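Local coordinates for periplasmic binding protein (Veillonella parvula, PDB 4OVK) that probably serves as the periplasmic solute-binding component of an ABC transporter, capturing a ligand that has not been established and delivering it to the membrane permease, at residues F167-S173 with T203-G207. Sequence-based numbering, arbitrary orientation.
Sequences FKQKNAS and TMTGG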
loop_
_atom_site.group_PDB
_atom_site.type_symbol
_atom_site.label_atom_id
_atom_site.label_comp_id
_atom_site.label_asym_id
_atom_site.label_seq_id
_atom_site.Cartn_x
_atom_site.Cartn_y
_atom_site.Cartn_z
ATOM N N PHE A 167 14.020 -11.568 -2.612
ATOM C CA PHE A 167 14.823 -10.357 -2.418
ATOM C C PHE A 167 15.962 -10.550 -1.403
ATOM O O PHE A 167 17.034 -9.983 -1.578
ATOM C CB PHE A 167 13.937 -9.148 -2.083
ATOM C CG PHE A 167 13.221 -8.591 -3.285
ATOM C CD1 PHE A 167 13.884 -7.751 -4.167
ATOM C CD2 PHE A 167 11.909 -8.942 -3.563
ATOM C CE1 PHE A 167 13.251 -7.256 -5.293
ATOM C CE2 PHE A 167 11.268 -8.454 -4.691
ATOM C CZ PHE A 167 11.940 -7.612 -5.558
ATOM N N LYS A 168 15.762 -11.365 -0.366
ATOM C CA LYS A 168 16.869 -11.633 0.563
ATOM C C LYS A 168 17.982 -12.379 -0.152
ATOM O O LYS A 168 19.162 -12.134 0.106
ATOM C CB LYS A 168 16.432 -12.438 1.793
ATOM C CG LYS A 168 15.411 -11.743 2.684
ATOM C CD LYS A 168 15.991 -10.568 3.456
ATOM C CE LYS A 168 16.611 -11.006 4.767
ATOM N NZ LYS A 168 17.351 -9.898 5.436
ATOM N N GLN A 169 17.612 -13.285 -1.056
ATOM C CA GLN A 169 18.603 -14.144 -1.694
ATOM C C GLN A 169 19.374 -13.308 -2.705
ATOM O O GLN A 169 20.571 -13.407 -2.785
ATOM C CB GLN A 169 17.943 -15.350 -2.368
ATOM C CG GLN A 169 18.904 -16.464 -2.771
ATOM C CD GLN A 169 19.610 -16.205 -4.095
ATOM O OE1 GLN A 169 19.058 -15.573 -5.006
ATOM N NE2 GLN A 169 20.836 -16.698 -4.208
ATOM N N LYS A 170 18.678 -12.461 -3.456
ATOM C CA LYS A 170 19.367 -11.559 -4.378
ATOM C C LYS A 170 20.338 -10.642 -3.632
ATOM O O LYS A 170 21.400 -10.301 -4.151
ATOM C CB LYS A 170 18.369 -10.740 -5.195
ATOM C CG LYS A 170 17.583 -11.557 -6.205
ATOM C CD LYS A 170 18.450 -12.049 -7.351
ATOM C CE LYS A 170 17.621 -12.848 -8.346
ATOM N NZ LYS A 170 18.427 -13.247 -9.526
ATOM N N ASN A 171 19.970 -10.242 -2.420
ATOM C CA ASN A 171 20.860 -9.486 -1.543
ATOM C C ASN A 171 21.487 -8.256 -2.213
ATOM O O ASN A 171 22.691 -8.011 -2.087
ATOM C CB ASN A 171 21.952 -10.417 -0.999
ATOM C CG ASN A 171 22.657 -9.850 0.223
ATOM O OD1 ASN A 171 22.118 -9.008 0.940
ATOM N ND2 ASN A 171 23.871 -10.305 0.455
ATOM N N ALA A 172 20.647 -7.469 -2.885
ATOM C CA ALA A 172 21.101 -6.294 -3.643
ATOM C C ALA A 172 21.674 -5.192 -2.752
ATOM O O ALA A 172 22.410 -4.346 -3.225
ATOM C CB ALA A 172 19.957 -5.739 -4.487
ATOM N N SER A 173 21.342 -5.196 -1.460
ATOM C CA SER A 173 21.868 -4.173 -0.556
ATOM C C SER A 173 23.369 -4.306 -0.370
ATOM O O SER A 173 24.024 -3.367 0.078
ATOM C CB SER A 173 21.172 -4.231 0.804
ATOM O OG SER A 173 21.352 -5.492 1.393
ATOM N N THR A 203 16.676 0.253 0.034
ATOM C CA THR A 203 17.845 -0.531 0.435
ATOM C C THR A 203 17.716 -1.972 -0.061
ATOM O O THR A 203 18.663 -2.519 -0.609
ATOM C CB THR A 203 18.031 -0.522 1.966
ATOM O OG1 THR A 203 18.348 0.807 2.402
ATOM C CG2 THR A 203 19.154 -1.471 2.391
HETATM N N MSE A 204 16.536 -2.579 0.112
HETATM C CA MSE A 204 16.356 -3.979 -0.253
HETATM C C MSE A 204 16.496 -4.176 -1.748
HETATM O O MSE A 204 16.877 -5.252 -2.191
HETATM C CB MSE A 204 15.007 -4.491 0.242
HETATM C CG MSE A 204 14.769 -5.972 -0.064
HETATM SE SE MSE A 204 16.026 -7.164 0.904
HETATM C CE MSE A 204 15.359 -6.922 2.748
ATOM N N THR A 205 16.197 -3.148 -2.539
ATOM C CA THR A 205 16.289 -3.255 -4.000
ATOM C C THR A 205 17.591 -2.677 -4.575
ATOM O O THR A 205 17.713 -2.485 -5.788
ATOM C CB THR A 205 15.046 -2.636 -4.672
ATOM O OG1 THR A 205 14.913 -1.262 -4.293
ATOM C CG2 THR A 205 13.780 -3.410 -4.250
ATOM N N GLY A 206 18.573 -2.435 -3.708
ATOM C CA GLY A 206 19.933 -2.116 -4.146
ATOM C C GLY A 206 20.224 -0.655 -4.433
ATOM O O GLY A 206 21.141 -0.335 -5.204
ATOM N N GLY A 207 19.469 0.239 -3.796
ATOM C CA GLY A 207 19.725 1.665 -3.919
ATOM C C GLY A 207 20.324 2.234 -2.652
ATOM O O GLY A 207 20.247 1.616 -1.572
HETATM O O HOH W 1 17.800 -7.760 -2.922
HETATM O O HOH W 2 19.239 -6.628 -0.127
#
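Ala172 and Gly206 bring the two backbones together where two helices have just ended, their CA atoms 4.4 Å apart. Helix 150-170 runs out into Asn171, whose phi is positive, while helix 197-204 closes in a Schellman motif with Gly206, also of positive phi, at C-prime, its N bonded to Thr203 O. Gly206 CA makes a bent CA-H···O contact with Ala172 O (3.5 Å), and the Ala172 methyl lies 3.6 Å from Gly206 CA. Met204, present as selenomethionine, provides the main apolar bridge. Its CG stands anti to the backbone N (chi1 -178°) and packs on Phe167 CB at 3.9 Å; bends at chi2 and chi3 then carry CE to Lys168 CD, the two chains crossing at about a right angle. Farther along, the Phe167 ring touches Thr205 CG2 through CE1 and also meets Phe301, while Thr205 OG1 turns back to Met201 O. Ser173 CB rests against Thr203 CG2 and O. One water donates to Met204 O (2.8 Å) and to Phe167 O, which also accepts from Asn171 N, and takes the Ala172 N-H; a second accepts from Ser173 N and donates weakly to Met204 O. Solvent-mediated bonds and apolar contacts thus join the end of helix 150-170, which connects the two lobes, to that of helix 197-204, beside the sheet holding strands 180-184 and 208-209.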